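Local coordinates for decapping nuclease RAI1 (Candida albicans, PDB 5BUD), which hydrolyses NAD caps and other 5'-end groups from RNA using divalent metal ions, and binds and stimulates the exoribonuclease RAT1, at residues A[35-40]-A[85-90]; A[113-118]-A[322-327]; A[126-131]-A[381-386]. One frame throughout, in Å; residues are numbered along the deposited sequence.

Contact 1. Residues A[35-40]-A[85-90]; sequences VYDDPE and IIKYET
Lys87 reaches out from the helix 78-92 and lays its chain against Tyr36 and Asp37, the first two residues of the loop that follows strand 34-35. The tight part belongs to the lysine methylenes: CD of Lys87 packs on CB of Tyr36 at 3.8 Å. One carbon further on, CE of Lys87 makes a separate carbon-to-oxygen approach, 3.2 Å from OD1 of Asp37. The lysine can span the gap because CG leaves the backbone anti to N (chi1 -172°) and the chain stays extended as far as CE, turning only at the last bond (chi4 -57°). It meets the aspartate side chain at about a right angle. In this PD-(D/E)XK nuclease the contact ties the end of the antiparallel pair 21-28 and 34-35 to the outer surface of a helix, well away from the metal ions. Beyond CB the Tyr36 ring leads away from the lysine and touches Ser80, Lys83 and Ala84 of the same helix, and Tyr26. The charged side is looser and faces solvent. NZ of Lys87 is 3.8 Å from OD1 of Asp37, a long salt bridge, and sits nearly as far, 3.7 Å, from the carbonyl O of Tyr36. Neither oxygen holds the ammonium group closely, and the attraction is probably weak.

Contact 2. Residues A[113-118]-A[322-327]; sequences LPYNLT and CTNALK
One hydrogen bond and a small apolar patch join the Tyr115 and Pro114 turn to Asn324 and Ala325, a partly buried contact in the PD-(D/E)XK nuclease fold of RAI1. The turn follows the helix 104-112 and leads into strand 121-128; its partner is the first part of the helix 322-339, some two hundred residues later in the chain. CA atoms come closest at Pro114 and Ala325, 6.3 Å apart, where the Pro114 ring points at the helix. CG of Pro114 lies 4.5 Å from CA of Ala325, and the methyl of Ala325 sits at the edge of the Tyr115 ring, near its plane, with CB 4.4 Å from CE1. Within the turn itself, CB of Pro114 lies over one face of that ring, offset toward the rim. Ala325 also touches Leu111 of helix 104-112 and Phe266 of helix 255-275. CG of Tyr115 lies beside its backbone N (chi1 -55°), which brings the phenol oxygen to Asn324. The amide there is held at both ends: OD1 of Asn324 accepts from Arg11 NE, while ND2 of Asn324 donates to OH of Tyr115 at 2.7 Å, with an N-H...O angle of 158°, the hydroxyl close to the amide plane and the ring plane turned 70° from it.

Contact 3. Residues A[126-131]-A[381-386]; sequences VPFDGQ and PEFTEW
The backbone N of Phe128, whose ring packs on Phe383 and Thr384, donates to O of Gln131 at 2.8 Å, and N of Gln131 returns a bond of 3.0 Å to O of Phe128. The pair closes a type I' turn through Asp129 and Gly130, both with positive phi, and fixes the point from which the phenylalanine reaches across to the helix 381-389. With CG anti to the backbone N (chi1 177°), the Phe128 ring projects to the helix and meets it at two residues. CE1 of Phe128 touches CE2 of Phe383 at 3.8 Å; the two side chains run past each other in opposite directions, their planes inclined at 56° and their centroids 5.9 Å apart, an oblique aromatic pair. The far end of the ring goes to Thr384, where CZ of Phe128 lies 3.7 Å from CG2 of the threonine and equally near its CA; the methyl branch and the backbone carbon share the contact. Here the hairpin of strands 121-128 and 131-136 in this PD-(D/E)XK nuclease receives the C-terminal helix. Phe383 also touches Leu82, Ile85 and Ile86 of the helix 78-92, and its ring meets that of Phe133. Over one face of the Phe128 ring lies CB of Asp129, 3.7 Å above the plane and offset toward the rim. Beyond that CB, OD2 of Asp129 forms a salt bridge with NH1 of Arg387, whose NH2 donates to OE1 of Gln131.

Contacts 1 and 3 share a side of the molecule and touch directly: Trp386 NE1 probably hydrogen-bonds to Glu89 OE1, and CD1 of Ile86 packs on the backbone of Phe383. The helix 78-92 therefore meets a loop in contact 1 on one flank and the C-terminal helix of contact 3 on another. Contact 2 lies across the chain's centre from contact 1 and about 18 Å, nearest atoms, from contact 3. Chemistry follows depth. Contact 1, at the surface, relies on lysine methylenes and a distant charge pair; contact 2, partly buried, spends one short, fairly straight hydrogen bond beside alanine and proline; contact 3, buried, joins its segments through apolar side chains.

Contact 1. Residues A[35-40]-A[85-90]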
ATOM      1  N   VAL A  35       2.610  -3.262 -17.895  1.00 36.42           N
ATOM      2  CA  VAL A  35       3.329  -2.479 -18.878  1.00 36.14           C
ATOM      3  C   VAL A  35       4.685  -2.128 -18.291  1.00 34.83           C
ATOM      4  O   VAL A  35       4.747  -1.631 -17.177  1.00 35.23           O
ATOM      5  CB  VAL A  35       2.584  -1.159 -19.132  1.00 38.62           C
ATOM      6  CG1 VAL A  35       3.426  -0.224 -19.989  1.00 37.32           C
ATOM      7  CG2 VAL A  35       1.212  -1.429 -19.741  1.00 40.43           C
ATOM      8  N   TYR A  36       5.771  -2.365 -19.023  1.00 32.13           N
ATOM      9  CA  TYR A  36       7.113  -2.221 -18.438  1.00 32.61           C
ATOM     10  C   TYR A  36       7.970  -1.145 -19.101  1.00 34.16           C
ATOM     11  O   TYR A  36       8.934  -0.656 -18.499  1.00 31.51           O
ATOM     12  CB  TYR A  36       7.843  -3.578 -18.405  1.00 31.43           C
ATOM     13  CG  TYR A  36       7.019  -4.690 -17.782  1.00 31.54           C
ATOM     14  CD1 TYR A  36       6.231  -5.540 -18.568  1.00 31.40           C
ATOM     15  CD2 TYR A  36       7.040  -4.909 -16.408  1.00 27.21           C
ATOM     16  CE1 TYR A  36       5.476  -6.556 -17.984  1.00 29.39           C
ATOM     17  CE2 TYR A  36       6.285  -5.898 -15.825  1.00 26.65           C
ATOM     18  CZ  TYR A  36       5.502  -6.722 -16.599  1.00 28.67           C
ATOM     19  OH  TYR A  36       4.760  -7.711 -15.965  1.00 27.27           O
ATOM     20  N   ASP A  37       7.596  -0.748 -20.311  1.00 37.37           N
ATOM     21  CA  ASP A  37       8.297   0.312 -21.048  1.00 39.53           C
ATOM     22  C   ASP A  37       7.513   1.618 -20.926  1.00 38.32           C
ATOM     23  O   ASP A  37       6.281   1.618 -20.895  1.00 34.65           O
ATOM     24  CB  ASP A  37       8.421  -0.086 -22.523  1.00 42.39           C
ATOM     25  CG  ASP A  37       9.218  -1.360 -22.719  1.00 44.77           C
ATOM     26  OD1 ASP A  37      10.461  -1.319 -22.600  1.00 49.32           O
ATOM     27  OD2 ASP A  37       8.596  -2.405 -22.982  1.00 45.61           O
ATOM     28  N   ASP A  38       8.223   2.730 -20.851  1.00 42.82           N
ATOM     29  CA  ASP A  38       7.590   4.047 -20.672  1.00 45.01           C
ATOM     30  C   ASP A  38       6.377   4.019 -19.713  1.00 40.47           C
ATOM     31  O   ASP A  38       5.293   4.486 -20.043  1.00 37.39           O
ATOM     32  CB  ASP A  38       7.168   4.635 -22.032  1.00 49.68           C
ATOM     33  CG  ASP A  38       8.249   4.508 -23.087  1.00 51.98           C
ATOM     34  OD1 ASP A  38       9.370   4.985 -22.846  1.00 54.65           O
ATOM     35  OD2 ASP A  38       7.970   3.930 -24.160  1.00 59.66           O
ATOM     36  N   PRO A  39       6.561   3.462 -18.509  1.00 38.64           N
ATOM     37  CA  PRO A  39       5.464   3.406 -17.546  1.00 38.40           C
ATOM     38  C   PRO A  39       5.003   4.803 -17.072  1.00 35.54           C
ATOM     39  O   PRO A  39       3.844   4.987 -16.720  1.00 35.52           O
ATOM     40  CB  PRO A  39       6.066   2.590 -16.403  1.00 37.59           C
ATOM     41  CG  PRO A  39       7.519   2.902 -16.466  1.00 39.33           C
ATOM     42  CD  PRO A  39       7.828   2.982 -17.932  1.00 38.76           C
ATOM     43  N   GLU A  40       5.905   5.775 -17.119  1.00 37.18           N
ATOM     44  CA  GLU A  40       5.623   7.176 -16.761  1.00 40.00           C
ATOM     45  C   GLU A  40       4.452   7.777 -17.530  1.00 39.15           C
ATOM     46  O   GLU A  40       3.854   8.730 -17.076  1.00 36.09           O
ATOM     47  CB  GLU A  40       6.858   8.068 -16.951  1.00 42.78           C
ATOM     48  CG  GLU A  40       8.173   7.489 -16.431  1.00 46.64           C
ATOM     49  CD  GLU A  40       8.848   6.536 -17.417  1.00 51.37           C
ATOM     50  OE1 GLU A  40       8.203   6.122 -18.408  1.00 50.10           O
ATOM     51  OE2 GLU A  40      10.029   6.188 -17.200  1.00 62.90           O
ATOM     52  N   ILE A  85      11.424  -6.456 -12.245  1.00 26.21           N
ATOM     53  CA  ILE A  85      12.778  -6.566 -11.644  1.00 27.24           C
ATOM     54  C   ILE A  85      13.835  -7.134 -12.638  1.00 29.13           C
ATOM     55  O   ILE A  85      14.944  -6.620 -12.716  1.00 27.21           O
ATOM     56  CB  ILE A  85      12.737  -7.395 -10.338  1.00 26.95           C
ATOM     57  CG1 ILE A  85      12.105  -6.550  -9.199  1.00 25.86           C
ATOM     58  CG2 ILE A  85      14.119  -7.849  -9.925  1.00 27.08           C
ATOM     59  CD1 ILE A  85      11.830  -7.297  -7.902  1.00 24.72           C
ATOM     60  N   ILE A  86      13.481  -8.172 -13.405  1.00 29.41           N
ATOM     61  CA  ILE A  86      14.412  -8.742 -14.420  1.00 30.35           C
ATOM     62  C   ILE A  86      14.789  -7.664 -15.457  1.00 28.79           C
ATOM     63  O   ILE A  86      15.952  -7.468 -15.754  1.00 27.20           O
ATOM     64  CB  ILE A  86      13.806  -9.974 -15.147  1.00 31.65           C
ATOM     65  CG1 ILE A  86      13.618 -11.140 -14.162  1.00 31.89           C
ATOM     66  CG2 ILE A  86      14.705 -10.404 -16.313  1.00 32.70           C
ATOM     67  CD1 ILE A  86      12.587 -12.168 -14.606  1.00 33.44           C
ATOM     68  N   LYS A  87      13.801  -6.933 -15.955  1.00 30.30           N
ATOM     69  CA  LYS A  87      14.070  -5.816 -16.869  1.00 31.16           C
ATOM     70  C   LYS A  87      15.058  -4.801 -16.305  1.00 32.57           C
ATOM     71  O   LYS A  87      16.029  -4.411 -16.991  1.00 31.23           O
ATOM     72  CB  LYS A  87      12.778  -5.121 -17.246  1.00 32.74           C
ATOM     73  CG  LYS A  87      12.939  -4.081 -18.337  1.00 36.28           C
ATOM     74  CD  LYS A  87      11.585  -3.674 -18.911  1.00 40.48           C
ATOM     75  CE  LYS A  87      11.731  -2.580 -19.957  1.00 42.54           C
ATOM     76  NZ  LYS A  87      12.418  -1.398 -19.379  1.00 46.26           N
ATOM     77  N   TYR A  88      14.831  -4.373 -15.053  1.00 30.12           N
ATOM     78  CA  TYR A  88      15.692  -3.380 -14.422  1.00 27.69           C
ATOM     79  C   TYR A  88      17.068  -3.934 -14.196  1.00 28.82           C
ATOM     80  O   TYR A  88      18.061  -3.288 -14.494  1.00 28.93           O
ATOM     81  CB  TYR A  88      15.095  -2.922 -13.072  1.00 29.79           C
ATOM     82  CG  TYR A  88      15.941  -1.911 -12.298  1.00 30.23           C
ATOM     83  CD1 TYR A  88      16.061  -0.586 -12.729  1.00 31.94           C
ATOM     84  CD2 TYR A  88      16.580  -2.271 -11.118  1.00 32.07           C
ATOM     85  CE1 TYR A  88      16.828   0.337 -12.017  1.00 31.16           C
ATOM     86  CE2 TYR A  88      17.341  -1.359 -10.394  1.00 32.38           C
ATOM     87  CZ  TYR A  88      17.467  -0.064 -10.849  1.00 32.84           C
ATOM     88  OH  TYR A  88      18.220   0.815 -10.112  1.00 33.86           O
ATOM     89  N   GLU A  89      17.142  -5.124 -13.615  1.00 28.81           N
ATOM     90  CA  GLU A  89      18.419  -5.701 -13.267  1.00 29.84           C
ATOM     91  C   GLU A  89      19.240  -6.038 -14.525  1.00 31.27           C
ATOM     92  O   GLU A  89      20.454  -6.023 -14.474  1.00 31.93           O
ATOM     93  CB  GLU A  89      18.223  -6.943 -12.396  1.00 30.98           C
ATOM     94  CG  GLU A  89      17.628  -6.669 -11.003  1.00 31.22           C
ATOM     95  CD  GLU A  89      17.522  -7.924 -10.129  1.00 29.63           C
ATOM     96  OE1 GLU A  89      17.496  -9.067 -10.674  1.00 27.57           O
ATOM     97  OE2 GLU A  89      17.493  -7.772  -8.876  1.00 25.81           O
ATOM     98  N   THR A  90      18.564  -6.361 -15.628  1.00 33.99           N
ATOM     99  CA  THR A  90      19.242  -6.681 -16.874  1.00 35.48           C
ATOM    100  C   THR A  90      19.925  -5.394 -17.361  1.00 37.78           C
ATOM    101  O   THR A  90      21.105  -5.427 -17.698  1.00 35.60           O
ATOM    102  CB  THR A  90      18.285  -7.315 -17.917  1.00 33.58           C
ATOM    103  OG1 THR A  90      17.853  -8.605 -17.459  1.00 30.00           O
ATOM    104  CG2 THR A  90      18.979  -7.492 -19.274  1.00 34.46           C
TER

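Contact 2. Residues A[113-118]-A[322-327]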
ATOM      1  N   LEU A 113       0.382  -2.414  13.084  1.00 21.26           N
ATOM      2  CA  LEU A 113      -0.126  -3.505  13.946  1.00 23.35           C
ATOM      3  C   LEU A 113      -0.366  -3.077  15.408  1.00 23.75           C
ATOM      4  O   LEU A 113      -1.417  -3.390  15.972  1.00 24.83           O
ATOM      5  CB  LEU A 113       0.809  -4.730  13.855  1.00 22.48           C
ATOM      6  CG  LEU A 113       0.495  -5.933  14.783  1.00 23.42           C
ATOM      7  CD1 LEU A 113       0.871  -7.228  14.101  1.00 23.95           C
ATOM      8  CD2 LEU A 113       1.197  -5.846  16.137  1.00 23.97           C
ATOM      9  N   PRO A 114       0.556  -2.298  15.994  1.00 24.11           N
ATOM     10  CA  PRO A 114       0.393  -1.957  17.415  1.00 26.69           C
ATOM     11  C   PRO A 114      -0.886  -1.212  17.792  1.00 29.47           C
ATOM     12  O   PRO A 114      -1.259  -1.212  18.985  1.00 28.67           O
ATOM     13  CB  PRO A 114       1.605  -1.094  17.695  1.00 26.37           C
ATOM     14  CG  PRO A 114       2.623  -1.605  16.757  1.00 25.02           C
ATOM     15  CD  PRO A 114       1.855  -1.826  15.497  1.00 25.30           C
ATOM     16  N   TYR A 115      -1.544  -0.568  16.817  1.00 26.92           N
ATOM     17  CA  TYR A 115      -2.799   0.146  17.087  1.00 27.34           C
ATOM     18  C   TYR A 115      -3.929  -0.464  16.256  1.00 25.60           C
ATOM     19  O   TYR A 115      -4.954   0.149  16.043  1.00 25.73           O
ATOM     20  CB  TYR A 115      -2.610   1.669  16.855  1.00 28.09           C
ATOM     21  CG  TYR A 115      -1.445   2.196  17.678  1.00 28.65           C
ATOM     22  CD1 TYR A 115      -0.190   2.419  17.103  1.00 27.98           C
ATOM     23  CD2 TYR A 115      -1.565   2.348  19.065  1.00 29.73           C
ATOM     24  CE1 TYR A 115       0.884   2.847  17.858  1.00 29.84           C
ATOM     25  CE2 TYR A 115      -0.491   2.762  19.836  1.00 30.20           C
ATOM     26  CZ  TYR A 115       0.726   3.018  19.238  1.00 30.95           C
ATOM     27  OH  TYR A 115       1.783   3.434  20.001  1.00 32.29           O
ATOM     28  N   ASN A 116      -3.723  -1.694  15.789  1.00 25.87           N
ATOM     29  CA  ASN A 116      -4.738  -2.428  15.044  1.00 26.64           C
ATOM     30  C   ASN A 116      -4.644  -3.909  15.414  1.00 28.21           C
ATOM     31  O   ASN A 116      -4.560  -4.810  14.540  1.00 28.94           O
ATOM     32  CB  ASN A 116      -4.527  -2.215  13.542  1.00 25.87           C
ATOM     33  CG  ASN A 116      -4.940  -0.820  13.088  1.00 26.30           C
ATOM     34  OD1 ASN A 116      -6.130  -0.550  12.887  1.00 26.26           O
ATOM     35  ND2 ASN A 116      -3.961   0.077  12.938  1.00 24.54           N
ATOM     36  N   LEU A 117      -4.634  -4.142  16.723  1.00 27.86           N
ATOM     37  CA  LEU A 117      -4.322  -5.445  17.302  1.00 26.93           C
ATOM     38  C   LEU A 117      -5.327  -6.547  16.942  1.00 27.46           C
ATOM     39  O   LEU A 117      -4.999  -7.745  17.049  1.00 27.12           O
ATOM     40  CB  LEU A 117      -4.176  -5.322  18.824  1.00 27.79           C
ATOM     41  CG  LEU A 117      -3.035  -4.433  19.356  1.00 27.31           C
ATOM     42  CD1 LEU A 117      -3.129  -4.268  20.868  1.00 29.36           C
ATOM     43  CD2 LEU A 117      -1.678  -5.011  19.009  1.00 29.76           C
ATOM     44  N   THR A 118      -6.533  -6.172  16.511  1.00 27.40           N
ATOM     45  CA  THR A 118      -7.518  -7.184  16.151  1.00 28.75           C
ATOM     46  C   THR A 118      -7.340  -7.729  14.735  1.00 28.46           C
ATOM     47  O   THR A 118      -7.937  -8.748  14.417  1.00 26.11           O
ATOM     48  CB  THR A 118      -8.986  -6.730  16.325  1.00 29.06           C
ATOM     49  OG1 THR A 118      -9.346  -5.830  15.283  1.00 30.53           O
ATOM     50  CG2 THR A 118      -9.226  -6.069  17.664  1.00 29.43           C
ATOM     51  N   CYS A 322       3.552   7.432  16.530  1.00 28.59           N
ATOM     52  CA  CYS A 322       4.228   7.002  15.304  1.00 27.19           C
ATOM     53  C   CYS A 322       5.614   6.461  15.567  1.00 26.56           C
ATOM     54  O   CYS A 322       6.014   5.491  14.942  1.00 26.15           O
ATOM     55  CB  CYS A 322       4.261   8.150  14.300  1.00 28.04           C
ATOM     56  SG  CYS A 322       2.636   8.572  13.654  1.00 27.23           S
ATOM     57  N   THR A 323       6.341   7.057  16.507  1.00 26.03           N
ATOM     58  CA  THR A 323       7.679   6.579  16.885  1.00 26.15           C
ATOM     59  C   THR A 323       7.641   5.164  17.495  1.00 25.86           C
ATOM     60  O   THR A 323       8.503   4.316  17.187  1.00 25.55           O
ATOM     61  CB  THR A 323       8.377   7.598  17.838  1.00 27.32           C
ATOM     62  OG1 THR A 323       8.539   8.844  17.147  1.00 27.52           O
ATOM     63  CG2 THR A 323       9.718   7.108  18.300  1.00 28.76           C
ATOM     64  N   ASN A 324       6.630   4.882  18.316  1.00 25.34           N
ATOM     65  CA  ASN A 324       6.498   3.550  18.912  1.00 26.24           C
ATOM     66  C   ASN A 324       6.250   2.514  17.818  1.00 26.41           C
ATOM     67  O   ASN A 324       6.869   1.440  17.821  1.00 26.72           O
ATOM     68  CB  ASN A 324       5.383   3.572  19.966  1.00 27.10           C
ATOM     69  CG  ASN A 324       5.118   2.217  20.600  1.00 29.95           C
ATOM     70  OD1 ASN A 324       6.016   1.557  21.131  1.00 32.14           O
ATOM     71  ND2 ASN A 324       3.863   1.811  20.577  1.00 31.43           N
ATOM     72  N   ALA A 325       5.377   2.850  16.865  1.00 25.61           N
ATOM     73  CA  ALA A 325       5.116   1.940  15.733  1.00 26.48           C
ATOM     74  C   ALA A 325       6.382   1.642  14.975  1.00 25.29           C
ATOM     75  O   ALA A 325       6.608   0.499  14.621  1.00 25.34           O
ATOM     76  CB  ALA A 325       4.051   2.503  14.803  1.00 24.92           C
ATOM     77  N   LEU A 326       7.192   2.671  14.717  1.00 26.70           N
ATOM     78  CA  LEU A 326       8.408   2.526  13.946  1.00 27.86           C
ATOM     79  C   LEU A 326       9.411   1.624  14.635  1.00 29.88           C
ATOM     80  O   LEU A 326      10.111   0.859  13.982  1.00 29.79           O
ATOM     81  CB  LEU A 326       9.057   3.895  13.657  1.00 31.14           C
ATOM     82  CG  LEU A 326       8.576   4.660  12.439  1.00 32.37           C
ATOM     83  CD1 LEU A 326       9.243   6.024  12.398  1.00 33.72           C
ATOM     84  CD2 LEU A 326       8.871   3.875  11.162  1.00 34.42           C
ATOM     85  N   LYS A 327       9.475   1.703  15.960  1.00 29.35           N
ATOM     86  CA  LYS A 327      10.344   0.805  16.733  1.00 28.27           C
ATOM     87  C   LYS A 327       9.887  -0.657  16.715  1.00 27.16           C
ATOM     88  O   LYS A 327      10.724  -1.560  16.706  1.00 26.50           O
ATOM     89  CB  LYS A 327      10.455   1.310  18.172  1.00 29.65           C
ATOM     90  CG  LYS A 327      11.173   2.646  18.242  1.00 31.00           C
ATOM     91  CD  LYS A 327      11.317   3.182  19.663  1.00 32.25           C
ATOM     92  CE  LYS A 327      12.122   4.469  19.638  1.00 35.36           C
ATOM     93  NZ  LYS A 327      12.399   5.015  20.997  1.00 39.51           N
TER

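Contact 3. Residues A[126-131]-A[381-386]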
ATOM      1  N   VAL A 126       9.964 -16.505   1.520  1.00 24.51           N
ATOM      2  CA  VAL A 126      10.656 -17.437   0.641  1.00 26.69           C
ATOM      3  C   VAL A 126      12.076 -16.901   0.422  1.00 26.27           C
ATOM      4  O   VAL A 126      12.251 -15.886  -0.234  1.00 27.59           O
ATOM      5  CB  VAL A 126       9.920 -17.605  -0.702  1.00 25.62           C
ATOM      6  CG1 VAL A 126      10.692 -18.539  -1.636  1.00 27.76           C
ATOM      7  CG2 VAL A 126       8.497 -18.114  -0.483  1.00 26.93           C
ATOM      8  N   PRO A 127      13.087 -17.566   1.006  1.00 28.40           N
ATOM      9  CA  PRO A 127      14.467 -17.161   0.761  1.00 28.18           C
ATOM     10  C   PRO A 127      14.937 -17.612  -0.614  1.00 30.04           C
ATOM     11  O   PRO A 127      14.700 -18.785  -1.012  1.00 28.01           O
ATOM     12  CB  PRO A 127      15.259 -17.886   1.848  1.00 29.15           C
ATOM     13  CG  PRO A 127      14.257 -18.422   2.806  1.00 30.82           C
ATOM     14  CD  PRO A 127      13.001 -18.626   2.030  1.00 28.67           C
ATOM     15  N   PHE A 128      15.617 -16.709  -1.327  1.00 29.63           N
ATOM     16  CA  PHE A 128      16.139 -17.027  -2.656  1.00 30.23           C
ATOM     17  C   PHE A 128      17.211 -16.039  -3.075  1.00 30.56           C
ATOM     18  O   PHE A 128      17.031 -14.825  -2.971  1.00 31.09           O
ATOM     19  CB  PHE A 128      15.009 -17.069  -3.707  1.00 29.27           C
ATOM     20  CG  PHE A 128      15.507 -17.322  -5.099  1.00 30.26           C
ATOM     21  CD1 PHE A 128      15.575 -16.293  -6.024  1.00 30.71           C
ATOM     22  CD2 PHE A 128      15.994 -18.570  -5.459  1.00 32.24           C
ATOM     23  CE1 PHE A 128      16.079 -16.512  -7.293  1.00 31.28           C
ATOM     24  CE2 PHE A 128      16.502 -18.793  -6.726  1.00 32.41           C
ATOM     25  CZ  PHE A 128      16.554 -17.759  -7.645  1.00 32.47           C
ATOM     26  N   ASP A 129      18.340 -16.580  -3.529  1.00 31.44           N
ATOM     27  CA  ASP A 129      19.455 -15.780  -3.992  1.00 30.54           C
ATOM     28  C   ASP A 129      19.903 -14.727  -2.994  1.00 27.65           C
ATOM     29  O   ASP A 129      20.212 -13.614  -3.369  1.00 32.64           O
ATOM     30  CB  ASP A 129      19.093 -15.104  -5.317  1.00 32.10           C
ATOM     31  CG  ASP A 129      20.318 -14.588  -6.057  1.00 32.82           C
ATOM     32  OD1 ASP A 129      21.415 -15.113  -5.786  1.00 34.47           O
ATOM     33  OD2 ASP A 129      20.177 -13.660  -6.888  1.00 29.81           O
ATOM     34  N   GLY A 130      19.893 -15.077  -1.725  1.00 28.32           N
ATOM     35  CA  GLY A 130      20.404 -14.214  -0.657  1.00 29.55           C
ATOM     36  C   GLY A 130      19.408 -13.172  -0.191  1.00 31.93           C
ATOM     37  O   GLY A 130      19.783 -12.250   0.525  1.00 34.11           O
ATOM     38  N   GLN A 131      18.151 -13.301  -0.632  1.00 30.72           N
ATOM     39  CA  GLN A 131      17.081 -12.362  -0.281  1.00 30.83           C
ATOM     40  C   GLN A 131      15.828 -13.070   0.196  1.00 26.94           C
ATOM     41  O   GLN A 131      15.613 -14.224  -0.112  1.00 29.13           O
ATOM     42  CB  GLN A 131      16.736 -11.475  -1.476  1.00 29.42           C
ATOM     43  CG  GLN A 131      17.972 -10.781  -1.992  1.00 31.03           C
ATOM     44  CD  GLN A 131      17.741  -9.896  -3.179  1.00 30.38           C
ATOM     45  OE1 GLN A 131      17.163 -10.313  -4.181  1.00 29.60           O
ATOM     46  NE2 GLN A 131      18.255  -8.677  -3.100  1.00 30.30           N
ATOM     47  N   PRO A 381       9.966 -19.162 -13.144  1.00 28.37           N
ATOM     48  CA  PRO A 381      11.155 -19.770 -13.747  1.00 26.91           C
ATOM     49  C   PRO A 381      12.014 -18.775 -14.517  1.00 26.21           C
ATOM     50  O   PRO A 381      13.247 -18.924 -14.534  1.00 27.68           O
ATOM     51  CB  PRO A 381      10.580 -20.887 -14.637  1.00 28.74           C
ATOM     52  CG  PRO A 381       9.137 -20.521 -14.856  1.00 28.76           C
ATOM     53  CD  PRO A 381       8.719 -19.819 -13.595  1.00 27.26           C
ATOM     54  N   GLU A 382      11.397 -17.744 -15.091  1.00 26.73           N
ATOM     55  CA  GLU A 382      12.131 -16.675 -15.761  1.00 27.04           C
ATOM     56  C   GLU A 382      13.023 -15.942 -14.760  1.00 27.60           C
ATOM     57  O   GLU A 382      14.168 -15.607 -15.073  1.00 25.94           O
ATOM     58  CB  GLU A 382      11.196 -15.653 -16.422  1.00 30.54           C
ATOM     59  CG  GLU A 382      10.376 -16.185 -17.603  1.00 32.56           C
ATOM     60  CD  GLU A 382       8.983 -16.696 -17.217  1.00 32.57           C
ATOM     61  OE1 GLU A 382       8.092 -16.591 -18.079  1.00 34.63           O
ATOM     62  OE2 GLU A 382       8.762 -17.198 -16.083  1.00 29.93           O
ATOM     63  N   PHE A 383      12.501 -15.698 -13.560  1.00 25.79           N
ATOM     64  CA  PHE A 383      13.278 -14.950 -12.553  1.00 25.05           C
ATOM     65  C   PHE A 383      14.406 -15.751 -11.959  1.00 27.45           C
ATOM     66  O   PHE A 383      15.524 -15.236 -11.846  1.00 29.77           O
ATOM     67  CB  PHE A 383      12.376 -14.421 -11.426  1.00 25.03           C
ATOM     68  CG  PHE A 383      13.130 -13.672 -10.339  1.00 22.65           C
ATOM     69  CD1 PHE A 383      13.724 -12.445 -10.610  1.00 25.13           C
ATOM     70  CD2 PHE A 383      13.251 -14.191  -9.064  1.00 24.10           C
ATOM     71  CE1 PHE A 383      14.418 -11.746  -9.626  1.00 23.65           C
ATOM     72  CE2 PHE A 383      13.940 -13.499  -8.074  1.00 23.01           C
ATOM     73  CZ  PHE A 383      14.520 -12.281  -8.357  1.00 23.11           C
ATOM     74  N   THR A 384      14.134 -17.004 -11.574  1.00 28.60           N
ATOM     75  CA  THR A 384      15.184 -17.886 -11.045  1.00 30.05           C
ATOM     76  C   THR A 384      16.340 -18.057 -12.062  1.00 29.56           C
ATOM     77  O   THR A 384      17.524 -17.947 -11.701  1.00 28.81           O
ATOM     78  CB  THR A 384      14.619 -19.245 -10.557  1.00 30.47           C
ATOM     79  OG1 THR A 384      13.988 -19.956 -11.637  1.00 32.05           O
ATOM     80  CG2 THR A 384      13.576 -19.034  -9.443  1.00 29.45           C
ATOM     81  N   GLU A 385      15.989 -18.272 -13.329  1.00 29.48           N
ATOM     82  CA  GLU A 385      17.004 -18.400 -14.390  1.00 29.80           C
ATOM     83  C   GLU A 385      17.811 -17.130 -14.522  1.00 29.28           C
ATOM     84  O   GLU A 385      19.039 -17.178 -14.588  1.00 25.31           O
ATOM     85  CB  GLU A 385      16.372 -18.703 -15.743  1.00 32.21           C
ATOM     86  CG  GLU A 385      17.406 -18.980 -16.807  1.00 34.89           C
ATOM     87  CD  GLU A 385      16.818 -19.239 -18.178  1.00 36.97           C
ATOM     88  OE1 GLU A 385      15.700 -19.778 -18.284  1.00 37.84           O
ATOM     89  OE2 GLU A 385      17.507 -18.905 -19.153  1.00 40.62           O
ATOM     90  N   TRP A 386      17.121 -15.985 -14.579  1.00 28.30           N
ATOM     91  CA  TRP A 386      17.836 -14.711 -14.617  1.00 30.45           C
ATOM     92  C   TRP A 386      18.850 -14.629 -13.476  1.00 28.88           C
ATOM     93  O   TRP A 386      20.019 -14.326 -13.708  1.00 30.15           O
ATOM     94  CB  TRP A 386      16.889 -13.505 -14.587  1.00 31.93           C
ATOM     95  CG  TRP A 386      17.597 -12.239 -14.158  1.00 32.67           C
ATOM     96  CD1 TRP A 386      17.410 -11.540 -12.985  1.00 33.78           C
ATOM     97  CD2 TRP A 386      18.645 -11.551 -14.869  1.00 34.19           C
ATOM     98  NE1 TRP A 386      18.276 -10.458 -12.931  1.00 33.74           N
ATOM     99  CE2 TRP A 386      19.037 -10.439 -14.068  1.00 33.82           C
ATOM    100  CE3 TRP A 386      19.292 -11.762 -16.094  1.00 32.72           C
ATOM    101  CZ2 TRP A 386      20.026  -9.544 -14.468  1.00 32.67           C
ATOM    102  CZ3 TRP A 386      20.293 -10.871 -16.481  1.00 32.37           C
ATOM    103  CH2 TRP A 386      20.645  -9.776 -15.670  1.00 34.29           C
TER